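Local atomic coordinates of CG14216 (Drosophila melanogaster, PDB entry 3P9Y), a protein that probably removes phosphate from phosphoserine in the C-terminal domain of RNA polymerase II and takes part in RNA processing and transcription termination. Residues Glu66-Tyr69 / Arg70-Ser74; Phe157-Thr160 / Asp161-Met165. The protein carries 2 engineered substitutions. One frame throughout, in Å; residues are numbered along the deposited sequence.

Overall arrangement
From the N terminus, strand 11-16, helix 22-32 and strand 36-41 begin the central sheet, and the small antiparallel hairpin of strands 46-48 and 57-59 leads into helix 65-82, where interaction 1 faces that hairpin and helix 85-95. The chain then adds strands 111-114 and 137-142 to the sheet and reaches helix 149-167, the site of interaction 2, which packs on strand 111-114 between helices 22-32 and 172-187. Each contact is confined to one helix and closes no loop longer than a helical turn; they come in series and neither nest nor cross. Their centres lie about 33 Å apart, on opposite sides of the chain's centre, interaction 1 farther out and interaction 2 buried against the central sheet.

Interaction 1 (Glu66-Tyr69 / Arg70-Ser74); sequences EDIY and RDLES
A water joins the Tyr-69 hydroxyl to the Glu-73 carboxylate, donating to Glu-73 OE2 at 2.7 Å. The same water lies 2.9 Å from Tyr-69 OH. The two residues are one turn apart on helix 65-82, and the i to i+4 pattern, the hallmark of an alpha helix, runs in the backbone from Arg-70 N on Glu-66 O, at 3.0 Å, down to Glu-73 N on Tyr-69 O. Other side chains pair at the same spacing. Glu-66 and Arg-70 run alongside each other, pointing the same way, and form a long salt bridge of 4.0 Å between OE2 and NE; the carboxylate oxygen comes in at the edge of the guanidinium, near its plane. The arginine stem passes close over the backbone, its CG 3.4 Å from Glu-66 O. On the buried side, Ile-68 CG2 meets Leu-72 CD1 at 4.4 Å, and both residues pack on Leu-89 of helix 85-95 and on Tyr-59 of the hairpin. Asp-71 turns its OD2 to Tyr-59 OH and Lys-75 NZ. With CG of Tyr-69 anti to the backbone nitrogen (chi1 -177°) and the Glu-73 chain extended, the carboxylate plane stands 81° from that of the ring, and Glu-73 OE1 lies at the ring edge, 3.7 Å from Tyr-69 CE2.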
loop_
_atom_site.group_PDB
_atom_site.type_symbol
_atom_site.label_atom_id
_atom_site.label_comp_id
_atom_site.label_asym_id
_atom_site.label_seq_id
_atom_site.Cartn_x
_atom_site.Cartn_y
_atom_site.Cartn_z
ATOM N N GLU A 66 14.251 10.528 -3.761
ATOM C CA GLU A 66 14.902 11.733 -4.255
ATOM C C GLU A 66 15.965 11.392 -5.300
ATOM O O GLU A 66 16.126 12.110 -6.287
ATOM C CB GLU A 66 15.532 12.508 -3.098
ATOM C CG GLU A 66 16.241 13.779 -3.528
ATOM C CD GLU A 66 16.843 14.536 -2.360
ATOM O OE1 GLU A 66 16.776 14.026 -1.221
ATOM O OE2 GLU A 66 17.383 15.641 -2.585
ATOM N N ASP A 67 16.684 10.297 -5.083
ATOM C CA ASP A 67 17.727 9.881 -6.012
ATOM C C ASP A 67 17.139 9.303 -7.293
ATOM O O ASP A 67 17.687 9.498 -8.373
ATOM C CB ASP A 67 18.660 8.866 -5.356
ATOM C CG ASP A 67 19.566 9.500 -4.324
ATOM O OD1 ASP A 67 19.721 10.737 -4.361
ATOM O OD2 ASP A 67 20.120 8.767 -3.479
ATOM N N ILE A 68 16.026 8.588 -7.177
ATOM C CA ILE A 68 15.344 8.074 -8.357
ATOM C C ILE A 68 14.827 9.251 -9.174
ATOM O O ILE A 68 14.887 9.242 -10.400
ATOM C CB ILE A 68 14.183 7.139 -7.976
ATOM C CG1 ILE A 68 14.726 5.913 -7.231
ATOM C CG2 ILE A 68 13.408 6.718 -9.217
ATOM C CD1 ILE A 68 13.657 4.987 -6.699
ATOM N N TYR A 69 14.333 10.267 -8.473
ATOM C CA TYR A 69 13.844 11.495 -9.092
ATOM C C TYR A 69 14.941 12.166 -9.916
ATOM O O TYR A 69 14.732 12.520 -11.073
ATOM C CB TYR A 69 13.366 12.458 -8.005
ATOM C CG TYR A 69 12.759 13.741 -8.523
ATOM C CD1 TYR A 69 11.386 13.935 -8.506
ATOM C CD2 TYR A 69 13.558 14.766 -9.016
ATOM C CE1 TYR A 69 10.822 15.109 -8.970
ATOM C CE2 TYR A 69 13.002 15.948 -9.484
ATOM C CZ TYR A 69 11.631 16.111 -9.456
ATOM O OH TYR A 69 11.060 17.279 -9.917
ATOM N N ARG A 70 16.108 12.346 -9.303
ATOM C CA ARG A 70 17.246 12.960 -9.977
ATOM C C ARG A 70 17.638 12.132 -11.186
ATOM O O ARG A 70 17.944 12.672 -12.247
ATOM C CB ARG A 70 18.436 13.073 -9.025
ATOM C CG ARG A 70 18.303 14.174 -7.990
ATOM C CD ARG A 70 19.356 14.040 -6.900
ATOM N NE ARG A 70 19.359 15.188 -5.995
ATOM C CZ ARG A 70 20.138 16.258 -6.139
ATOM N NH1 ARG A 70 20.993 16.340 -7.151
ATOM N NH2 ARG A 70 20.065 17.249 -5.262
ATOM N N ASP A 71 17.609 10.814 -11.019
ATOM C CA ASP A 71 18.007 9.894 -12.075
ATOM C C ASP A 71 17.162 10.078 -13.333
ATOM O O ASP A 71 17.693 10.151 -14.441
ATOM C CB ASP A 71 17.885 8.453 -11.586
ATOM C CG ASP A 71 18.485 7.462 -12.557
ATOM O OD1 ASP A 71 19.636 7.681 -12.990
ATOM O OD2 ASP A 71 17.810 6.466 -12.885
ATOM N N LEU A 72 15.847 10.149 -13.160
ATOM C CA LEU A 72 14.939 10.255 -14.294
ATOM C C LEU A 72 14.955 11.667 -14.866
ATOM O O LEU A 72 14.705 11.868 -16.053
ATOM C CB LEU A 72 13.514 9.881 -13.878
ATOM C CG LEU A 72 13.306 8.460 -13.347
ATOM C CD1 LEU A 72 11.839 8.232 -13.020
ATOM C CD2 LEU A 72 13.799 7.422 -14.346
ATOM N N GLU A 73 15.243 12.643 -14.015
ATOM C CA GLU A 73 15.258 14.038 -14.431
ATOM C C GLU A 73 16.388 14.274 -15.424
ATOM O O GLU A 73 16.203 14.931 -16.449
ATOM C CB GLU A 73 15.426 14.950 -13.216
ATOM C CG GLU A 73 15.210 16.421 -13.514
ATOM C CD GLU A 73 15.342 17.291 -12.279
ATOM O OE1 GLU A 73 16.093 16.907 -11.354
ATOM O OE2 GLU A 73 14.697 18.360 -12.236
ATOM N N SER A 74 17.559 13.724 -15.118
ATOM C CA SER A 74 18.723 13.875 -15.980
ATOM C C SER A 74 18.570 13.030 -17.239
ATOM O O SER A 74 19.056 13.407 -18.302
ATOM C CB SER A 74 20.003 13.494 -15.232
ATOM O OG SER A 74 19.979 12.138 -14.828
HETATM O O HOH W 1 12.064 18.756 -12.185
#

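Interaction 2 (Phe157-Thr160 / Asp161-Met165)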
loop_
_atom_site.group_PDB
_atom_site.type_symbol
_atom_site.label_atom_id
_atom_site.label_comp_id
_atom_site.label_asym_id
_atom_site.label_seq_id
_atom_site.Cartn_x
_atom_site.Cartn_y
_atom_site.Cartn_z
ATOM N N PHE A 157 -9.305 6.184 -1.866
ATOM C CA PHE A 157 -10.626 6.492 -1.336
ATOM C C PHE A 157 -11.318 5.226 -0.841
ATOM O O PHE A 157 -11.896 5.214 0.238
ATOM C CB PHE A 157 -11.503 7.149 -2.408
ATOM C CG PHE A 157 -11.391 8.649 -2.460
ATOM C CD1 PHE A 157 -12.234 9.449 -1.690
ATOM C CD2 PHE A 157 -10.463 9.261 -3.289
ATOM C CE1 PHE A 157 -12.144 10.838 -1.740
ATOM C CE2 PHE A 157 -10.368 10.644 -3.349
ATOM C CZ PHE A 157 -11.209 11.437 -2.574
ATOM N N VAL A 158 -11.274 4.165 -1.640
ATOM C CA VAL A 158 -12.009 2.945 -1.316
ATOM C C VAL A 158 -11.393 2.234 -0.115
ATOM O O VAL A 158 -12.095 1.785 0.784
ATOM C CB VAL A 158 -12.037 1.966 -2.504
ATOM C CG1 VAL A 158 -12.778 0.692 -2.121
ATOM C CG2 VAL A 158 -12.683 2.626 -3.715
ATOM N N ILE A 159 -10.075 2.124 -0.118
ATOM C CA ILE A 159 -9.366 1.490 0.974
ATOM C C ILE A 159 -9.629 2.256 2.261
ATOM O O ILE A 159 -9.792 1.661 3.324
ATOM C CB ILE A 159 -7.864 1.442 0.690
ATOM C CG1 ILE A 159 -7.583 0.385 -0.379
ATOM C CG2 ILE A 159 -7.083 1.135 1.959
ATOM C CD1 ILE A 159 -6.181 0.443 -0.939
ATOM N N THR A 160 -9.672 3.581 2.162
ATOM C CA THR A 160 -9.874 4.409 3.341
ATOM C C THR A 160 -11.286 4.227 3.891
ATOM O O THR A 160 -11.472 4.154 5.101
ATOM C CB THR A 160 -9.604 5.895 3.047
ATOM O OG1 THR A 160 -8.227 6.066 2.694
ATOM C CG2 THR A 160 -9.910 6.744 4.268
ATOM N N ASP A 161 -12.279 4.146 3.010
ATOM C CA ASP A 161 -13.642 3.852 3.445
ATOM C C ASP A 161 -13.685 2.525 4.189
ATOM O O ASP A 161 -14.377 2.391 5.200
ATOM C CB ASP A 161 -14.601 3.790 2.257
ATOM C CG ASP A 161 -14.843 5.146 1.627
ATOM O OD1 ASP A 161 -14.700 6.172 2.325
ATOM O OD2 ASP A 161 -15.185 5.182 0.430
ATOM N N MET A 162 -12.945 1.544 3.686
ATOM C CA MET A 162 -12.927 0.226 4.308
ATOM C C MET A 162 -12.306 0.289 5.703
ATOM O O MET A 162 -12.849 -0.268 6.653
ATOM C CB MET A 162 -12.151 -0.763 3.449
ATOM C CG MET A 162 -12.160 -2.162 4.024
ATOM S SD MET A 162 -11.244 -3.349 3.031
ATOM C CE MET A 162 -9.556 -2.824 3.331
ATOM N N ILE A 163 -11.166 0.965 5.821
ATOM C CA ILE A 163 -10.464 1.052 7.099
ATOM C C ILE A 163 -11.295 1.856 8.095
ATOM O O ILE A 163 -11.384 1.510 9.264
ATOM C CB ILE A 163 -9.072 1.698 6.950
ATOM C CG1 ILE A 163 -8.186 0.872 6.011
ATOM C CG2 ILE A 163 -8.410 1.845 8.316
ATOM C CD1 ILE A 163 -7.763 -0.480 6.570
ATOM N N ASN A 164 -11.904 2.935 7.620
ATOM C CA ASN A 164 -12.769 3.750 8.455
ATOM C C ASN A 164 -13.882 2.904 9.072
ATOM O O ASN A 164 -14.178 3.029 10.254
ATOM C CB ASN A 164 -13.362 4.896 7.636
ATOM C CG ASN A 164 -14.055 5.926 8.495
ATOM O OD1 ASN A 164 -13.457 6.493 9.417
ATOM N ND2 ASN A 164 -15.329 6.181 8.200
ATOM N N MET A 165 -14.478 2.032 8.264
ATOM C CA MET A 165 -15.554 1.159 8.717
ATOM C C MET A 165 -15.062 0.228 9.828
ATOM O O MET A 165 -15.705 0.070 10.871
ATOM C CB MET A 165 -16.085 0.337 7.534
ATOM C CG MET A 165 -17.077 -0.763 7.912
ATOM S SD MET A 165 -17.521 -1.831 6.514
ATOM C CE MET A 165 -15.924 -2.532 6.111
HETATM O O HOH W 2 -12.789 7.853 1.800
#
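Asp-161 folds back along its own helix towards Phe-157, one turn earlier. Its CB lies 3.5 Å from Val-158 O, and CG, set beside the backbone nitrogen (chi1 -70°), comes within 3.3 Å of Phe-157 O. At the tip the two carboxylate oxygens part company: OD1 accepts a hydrogen bond of 2.6 Å from a water that also donates to Phe-157 O at 3.2 Å, whereas OD2 turns to a salt bridge with Arg-187. Phe-157 O is thus gripped twice, by this water and by the amide of Asp-161, whose N stands 3.0 Å away. Replacing Asp-161 by alanine removes the carboxylate, which is likely to leave Arg-187 without this charged partner and the water without its second acceptor. The stretch belongs to helix 149-167 of the low-molecular-weight tyrosine phosphatase-like fold, packed on strand 111-114 of the central sheet. Facing that strand, Ile-159 CG2 and Ile-163 CG1 touch at 4.2 Å, and both side chains reach Val-113. Met-162 reaches the same valine as well as Phe-183 of helix 172-187. Thr-160, buried against Phe-29 and Leu-30, satisfies its hydroxyl on Ala-156 O, while its own carbonyl O accepts from Asn-164 N at 2.8 Å, with an N-H...O angle of 164°.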